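Putative methylthioribose-1-phosphate isomerase (Pyrococcus horikoshii OT3, PDB 6A34) probably catalyses the interconversion of 5-methylthioribose 1-phosphate and 5-methylthioribulose 1-phosphate in the methionine salvage pathway. Local coordinates at residues I242-F255 with F275-K289. Residues are numbered along the deposited sequence; the frame is centred on the assembly and turned at random.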
loop_
_atom_site.group_PDB
_atom_site.type_symbol
_atom_site.label_atom_id
_atom_site.label_comp_id
_atom_site.label_asym_id
_atom_site.label_seq_id
_atom_site.Cartn_x
_atom_site.Cartn_y
_atom_site.Cartn_z
ATOM N N ILE A 242 15.580 -6.563 7.512
ATOM C CA ILE A 242 14.903 -5.388 7.002
ATOM C C ILE A 242 15.780 -4.167 7.311
ATOM O O ILE A 242 16.294 -4.055 8.370
ATOM C CB ILE A 242 13.511 -5.265 7.643
ATOM C CG1 ILE A 242 12.599 -6.425 7.255
ATOM C CG2 ILE A 242 12.907 -3.929 7.309
ATOM C CD1 ILE A 242 11.434 -6.643 8.202
ATOM N N ILE A 243 15.975 -3.282 6.341
ATOM C CA ILE A 243 16.739 -2.096 6.557
ATOM C C ILE A 243 15.930 -0.934 6.008
ATOM O O ILE A 243 15.381 -1.020 4.907
ATOM C CB ILE A 243 18.169 -2.172 5.967
ATOM C CG1 ILE A 243 18.964 -0.913 6.323
ATOM C CG2 ILE A 243 18.195 -2.411 4.482
ATOM C CD1 ILE A 243 20.441 -1.009 6.066
ATOM N N VAL A 244 15.849 0.121 6.817
ATOM C CA VAL A 244 15.162 1.328 6.443
ATOM C C VAL A 244 16.056 2.530 6.732
ATOM O O VAL A 244 17.002 2.450 7.506
ATOM C CB VAL A 244 13.819 1.462 7.169
ATOM C CG1 VAL A 244 12.892 0.309 6.819
ATOM C CG2 VAL A 244 14.026 1.610 8.663
ATOM N N GLY A 245 15.751 3.645 6.075
ATOM C CA GLY A 245 16.386 4.912 6.410
ATOM C C GLY A 245 15.661 5.570 7.569
ATOM O O GLY A 245 14.832 4.953 8.206
ATOM N N ALA A 246 15.991 6.838 7.850
ATOM C CA ALA A 246 15.335 7.606 8.912
ATOM C C ALA A 246 15.261 9.068 8.498
ATOM O O ALA A 246 16.271 9.627 8.092
ATOM C CB ALA A 246 16.090 7.460 10.206
ATOM N N ASP A 247 14.084 9.686 8.634
ATOM C CA ASP A 247 13.986 11.120 8.451
ATOM C C ASP A 247 14.531 11.816 9.708
ATOM O O ASP A 247 15.170 12.836 9.605
ATOM C CB ASP A 247 12.597 11.521 7.963
ATOM C CG ASP A 247 12.402 10.954 6.559
ATOM O OD1 ASP A 247 12.967 11.538 5.591
ATOM O OD2 ASP A 247 11.774 9.877 6.438
ATOM N N ARG A 248 14.366 11.205 10.878
ATOM C CA ARG A 248 14.823 11.816 12.103
ATOM C C ARG A 248 14.843 10.783 13.241
ATOM O O ARG A 248 13.821 10.219 13.636
ATOM C CB ARG A 248 13.915 13.005 12.429
ATOM C CG ARG A 248 14.041 13.498 13.862
ATOM C CD ARG A 248 13.166 14.690 14.138
ATOM N NE ARG A 248 13.828 15.837 13.570
ATOM C CZ ARG A 248 13.568 17.086 13.897
ATOM N NH1 ARG A 248 14.349 18.041 13.426
ATOM N NH2 ARG A 248 12.536 17.361 14.685
ATOM N N ILE A 249 16.028 10.580 13.805
ATOM C CA ILE A 249 16.217 9.774 14.974
ATOM C C ILE A 249 16.355 10.716 16.168
ATOM O O ILE A 249 17.083 11.663 16.079
ATOM C CB ILE A 249 17.469 8.895 14.796
ATOM C CG1 ILE A 249 17.381 8.086 13.503
ATOM C CG2 ILE A 249 17.692 8.036 16.038
ATOM C CD1 ILE A 249 18.612 7.263 13.165
ATOM N N VAL A 250 15.657 10.436 17.277
ATOM C CA VAL A 250 15.778 11.256 18.454
ATOM C C VAL A 250 16.618 10.509 19.520
ATOM O O VAL A 250 17.174 9.455 19.251
ATOM C CB VAL A 250 14.386 11.689 18.922
ATOM C CG1 VAL A 250 13.647 12.506 17.862
ATOM C CG2 VAL A 250 13.554 10.511 19.339
ATOM N N ALA A 251 16.704 11.059 20.734
ATOM C CA ALA A 251 17.773 10.742 21.699
ATOM C C ALA A 251 17.660 9.319 22.251
ATOM O O ALA A 251 18.683 8.741 22.645
ATOM C CB ALA A 251 17.778 11.734 22.851
ATOM N N ASN A 252 16.440 8.778 22.326
ATOM C CA ASN A 252 16.241 7.442 22.889
ATOM C C ASN A 252 16.216 6.400 21.758
ATOM O O ASN A 252 15.947 5.253 22.005
ATOM C CB ASN A 252 14.933 7.349 23.675
ATOM C CG ASN A 252 13.715 7.452 22.776
ATOM O OD1 ASN A 252 13.809 7.849 21.610
ATOM N ND2 ASN A 252 12.554 7.143 23.318
ATOM N N GLY A 253 16.421 6.833 20.512
ATOM C CA GLY A 253 16.461 5.911 19.384
ATOM C C GLY A 253 15.146 5.793 18.621
ATOM O O GLY A 253 15.153 5.248 17.517
ATOM N N ASP A 254 14.034 6.299 19.179
ATOM C CA ASP A 254 12.771 6.408 18.407
ATOM C C ASP A 254 13.128 7.151 17.120
ATOM O O ASP A 254 14.007 8.019 17.133
ATOM C CB ASP A 254 11.645 7.133 19.154
ATOM C CG ASP A 254 11.210 6.510 20.474
ATOM O OD1 ASP A 254 11.644 5.383 20.766
ATOM O OD2 ASP A 254 10.470 7.192 21.232
ATOM N N PHE A 255 12.506 6.782 15.998
ATOM C CA PHE A 255 12.755 7.522 14.769
ATOM C C PHE A 255 11.482 7.655 13.928
ATOM O O PHE A 255 10.588 6.809 13.963
ATOM C CB PHE A 255 13.897 6.899 13.962
ATOM C CG PHE A 255 13.607 5.550 13.361
ATOM C CD1 PHE A 255 13.551 4.416 14.152
ATOM C CD2 PHE A 255 13.434 5.404 12.001
ATOM C CE1 PHE A 255 13.282 3.174 13.593
ATOM C CE2 PHE A 255 13.165 4.161 11.453
ATOM C CZ PHE A 255 13.065 3.056 12.246
ATOM N N PHE A 275 16.005 -5.846 12.215
ATOM C CA PHE A 275 15.423 -4.643 11.708
ATOM C C PHE A 275 16.346 -3.467 12.042
ATOM O O PHE A 275 16.532 -3.123 13.226
ATOM C CB PHE A 275 14.050 -4.471 12.362
ATOM C CG PHE A 275 13.314 -3.228 11.965
ATOM C CD1 PHE A 275 12.515 -3.207 10.844
ATOM C CD2 PHE A 275 13.450 -2.068 12.687
ATOM C CE1 PHE A 275 11.836 -2.057 10.482
ATOM C CE2 PHE A 275 12.767 -0.921 12.326
ATOM C CZ PHE A 275 11.975 -0.909 11.217
ATOM N N PHE A 276 16.908 -2.851 11.006
ATOM C CA PHE A 276 17.876 -1.758 11.160
ATOM C C PHE A 276 17.400 -0.472 10.494
ATOM O O PHE A 276 16.817 -0.499 9.413
ATOM C CB PHE A 276 19.205 -2.125 10.520
ATOM C CG PHE A 276 19.950 -3.245 11.195
ATOM C CD1 PHE A 276 19.702 -4.566 10.862
ATOM C CD2 PHE A 276 20.934 -2.966 12.120
ATOM C CE1 PHE A 276 20.414 -5.591 11.465
ATOM C CE2 PHE A 276 21.644 -3.988 12.724
ATOM C CZ PHE A 276 21.393 -5.300 12.385
ATOM N N ALA A 277 17.717 0.643 11.142
ATOM C CA ALA A 277 17.702 1.966 10.569
ATOM C C ALA A 277 19.144 2.335 10.214
ATOM O O ALA A 277 20.075 1.936 10.919
ATOM C CB ALA A 277 17.137 2.957 11.570
ATOM N N VAL A 278 19.318 3.088 9.130
ATOM C CA VAL A 278 20.598 3.585 8.704
ATOM C C VAL A 278 20.417 5.075 8.414
ATOM O O VAL A 278 19.470 5.454 7.688
ATOM C CB VAL A 278 21.152 2.814 7.485
ATOM C CG1 VAL A 278 20.144 2.677 6.352
ATOM C CG2 VAL A 278 22.441 3.435 6.956
ATOM N N ALA A 279 21.281 5.904 9.019
ATOM C CA ALA A 279 21.316 7.354 8.806
ATOM C C ALA A 279 22.636 7.941 9.292
ATOM O O ALA A 279 23.272 7.357 10.168
ATOM C CB ALA A 279 20.190 8.000 9.528
ATOM N N PRO A 280 23.062 9.114 8.761
ATOM C CA PRO A 280 24.244 9.814 9.264
ATOM C C PRO A 280 23.949 10.476 10.611
ATOM O O PRO A 280 22.780 10.679 10.931
ATOM C CB PRO A 280 24.548 10.845 8.166
ATOM C CG PRO A 280 23.210 11.124 7.525
ATOM C CD PRO A 280 22.389 9.859 7.685
ATOM N N LEU A 281 25.005 10.791 11.378
ATOM C CA LEU A 281 24.911 11.462 12.700
ATOM C C LEU A 281 24.034 12.725 12.656
ATOM O O LEU A 281 23.319 13.009 13.608
ATOM C CB LEU A 281 26.313 11.794 13.217
ATOM C CG LEU A 281 26.795 10.932 14.385
ATOM C CD1 LEU A 281 26.662 9.455 14.071
ATOM C CD2 LEU A 281 28.226 11.274 14.754
ATOM N N SER A 282 24.062 13.458 11.543
ATOM C CA SER A 282 23.365 14.712 11.406
ATOM C C SER A 282 21.841 14.510 11.394
ATOM O O SER A 282 21.106 15.487 11.478
ATOM C CB SER A 282 23.828 15.442 10.164
ATOM O OG SER A 282 23.535 14.686 9.001
ATOM N N SER A 283 21.370 13.263 11.267
ATOM C CA SER A 283 19.920 12.958 11.286
ATOM C C SER A 283 19.461 12.604 12.706
ATOM O O SER A 283 18.281 12.405 12.935
ATOM C CB SER A 283 19.569 11.838 10.325
ATOM O OG SER A 283 20.032 12.137 9.024
ATOM N N ILE A 284 20.406 12.492 13.645
ATOM C CA ILE A 284 20.074 12.255 15.022
ATOM C C ILE A 284 19.893 13.612 15.704
ATOM O O ILE A 284 20.831 14.387 15.806
ATOM C CB ILE A 284 21.140 11.388 15.709
ATOM C CG1 ILE A 284 21.385 10.091 14.947
ATOM C CG2 ILE A 284 20.792 11.122 17.163
ATOM C CD1 ILE A 284 22.664 9.410 15.336
ATOM N N ASP A 285 18.664 13.858 16.160
ATOM C CA ASP A 285 18.261 15.049 16.863
ATOM C C ASP A 285 18.244 14.730 18.359
ATOM O O ASP A 285 17.247 14.231 18.888
ATOM C CB ASP A 285 16.901 15.530 16.347
ATOM C CG ASP A 285 16.380 16.823 16.942
ATOM O OD1 ASP A 285 17.091 17.428 17.764
ATOM O OD2 ASP A 285 15.247 17.202 16.576
ATOM N N MET A 286 19.352 15.072 19.030
ATOM C CA MET A 286 19.570 14.766 20.437
ATOM C C MET A 286 18.814 15.761 21.339
ATOM O O MET A 286 18.715 15.547 22.542
ATOM C CB MET A 286 21.071 14.760 20.757
ATOM C CG MET A 286 21.461 13.599 21.639
ATOM S SD MET A 286 21.435 12.003 20.759
ATOM C CE MET A 286 23.160 11.564 20.917
ATOM N N GLU A 287 18.229 16.809 20.744
ATOM C CA GLU A 287 17.377 17.771 21.466
ATOM C C GLU A 287 16.063 17.124 21.926
ATOM O O GLU A 287 15.559 17.489 22.989
ATOM C CB GLU A 287 17.018 18.983 20.599
ATOM C CG GLU A 287 17.640 20.280 21.075
ATOM C CD GLU A 287 19.127 20.383 20.795
ATOM O OE1 GLU A 287 19.905 19.615 21.411
ATOM O OE2 GLU A 287 19.498 21.215 19.943
ATOM N N LEU A 288 15.476 16.238 21.102
ATOM C CA LEU A 288 14.187 15.588 21.438
ATOM C C LEU A 288 14.463 14.280 22.191
ATOM O O LEU A 288 15.323 13.512 21.795
ATOM C CB LEU A 288 13.380 15.317 20.164
ATOM C CG LEU A 288 13.089 16.507 19.247
ATOM C CD1 LEU A 288 12.229 16.060 18.074
ATOM C CD2 LEU A 288 12.385 17.647 19.977
ATOM N N LYS A 289 13.702 14.021 23.257
ATOM C CA LYS A 289 13.963 12.906 24.156
ATOM C C LYS A 289 13.331 11.618 23.605
ATOM O O LYS A 289 13.865 10.537 23.799
ATOM C CB LYS A 289 13.407 13.194 25.552
ATOM C CG LYS A 289 14.134 14.274 26.351
ATOM C CD LYS A 289 13.457 14.559 27.702
ATOM C CE LYS A 289 13.825 15.895 28.336
ATOM N NZ LYS A 289 12.671 16.605 28.955
HETATM O O HOH W 1 18.548 7.405 5.981
HETATM O O HOH W 2 18.037 11.714 7.636
#
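Ala277 CB sits over one face of the Phe255 ring, 4.2 Å from its centroid, while Phe275 brings CE2 to the ring's edge, 4.0 Å from Phe255 CZ. Phe275 CG lies anti to the backbone N (chi1 178°), which lays its ring along the neighbouring strand, where CD1 meets Ile242 CG2 at 3.6 Å and CZ meets Val244 CG2. Helix 261-270 packs on this side; on the other, Ile243 CD1 touches Val278 CG1. Strands 242-244 and 275-278 are adjacent parallel strands of the Rossmann-like sheet expected of the eIF-2B-related MtnA family, joined by Val244 N to Phe276 O (2.8 Å) and two flanking backbone bonds. Beyond Val244 they part, and water links Ala246 N to Val278 O, one residue before Asp247, the predicted proton donor. Pairing resumes two residues out of step at Ile249, whose N and O bond Ser283 O and Asp285 N in a second, smaller sheet. Asp285 OD2 lies 3.1 Å above the centre of the Arg248 guanidinium plane, a salt bridge of charges alone. Farther out Ala251 N reaches Leu288 O (3.0 Å). Asn252 OD1 accepts from Asp254 N, an Asx turn, and its ND2 gives a bond to Asp254 OD2 (2.9 Å); an alanine here would probably leave Asp254 N without its acceptor and Asp254 OD2 with Gly291 N but without the amide, the turn beside Lys289 less firmly set.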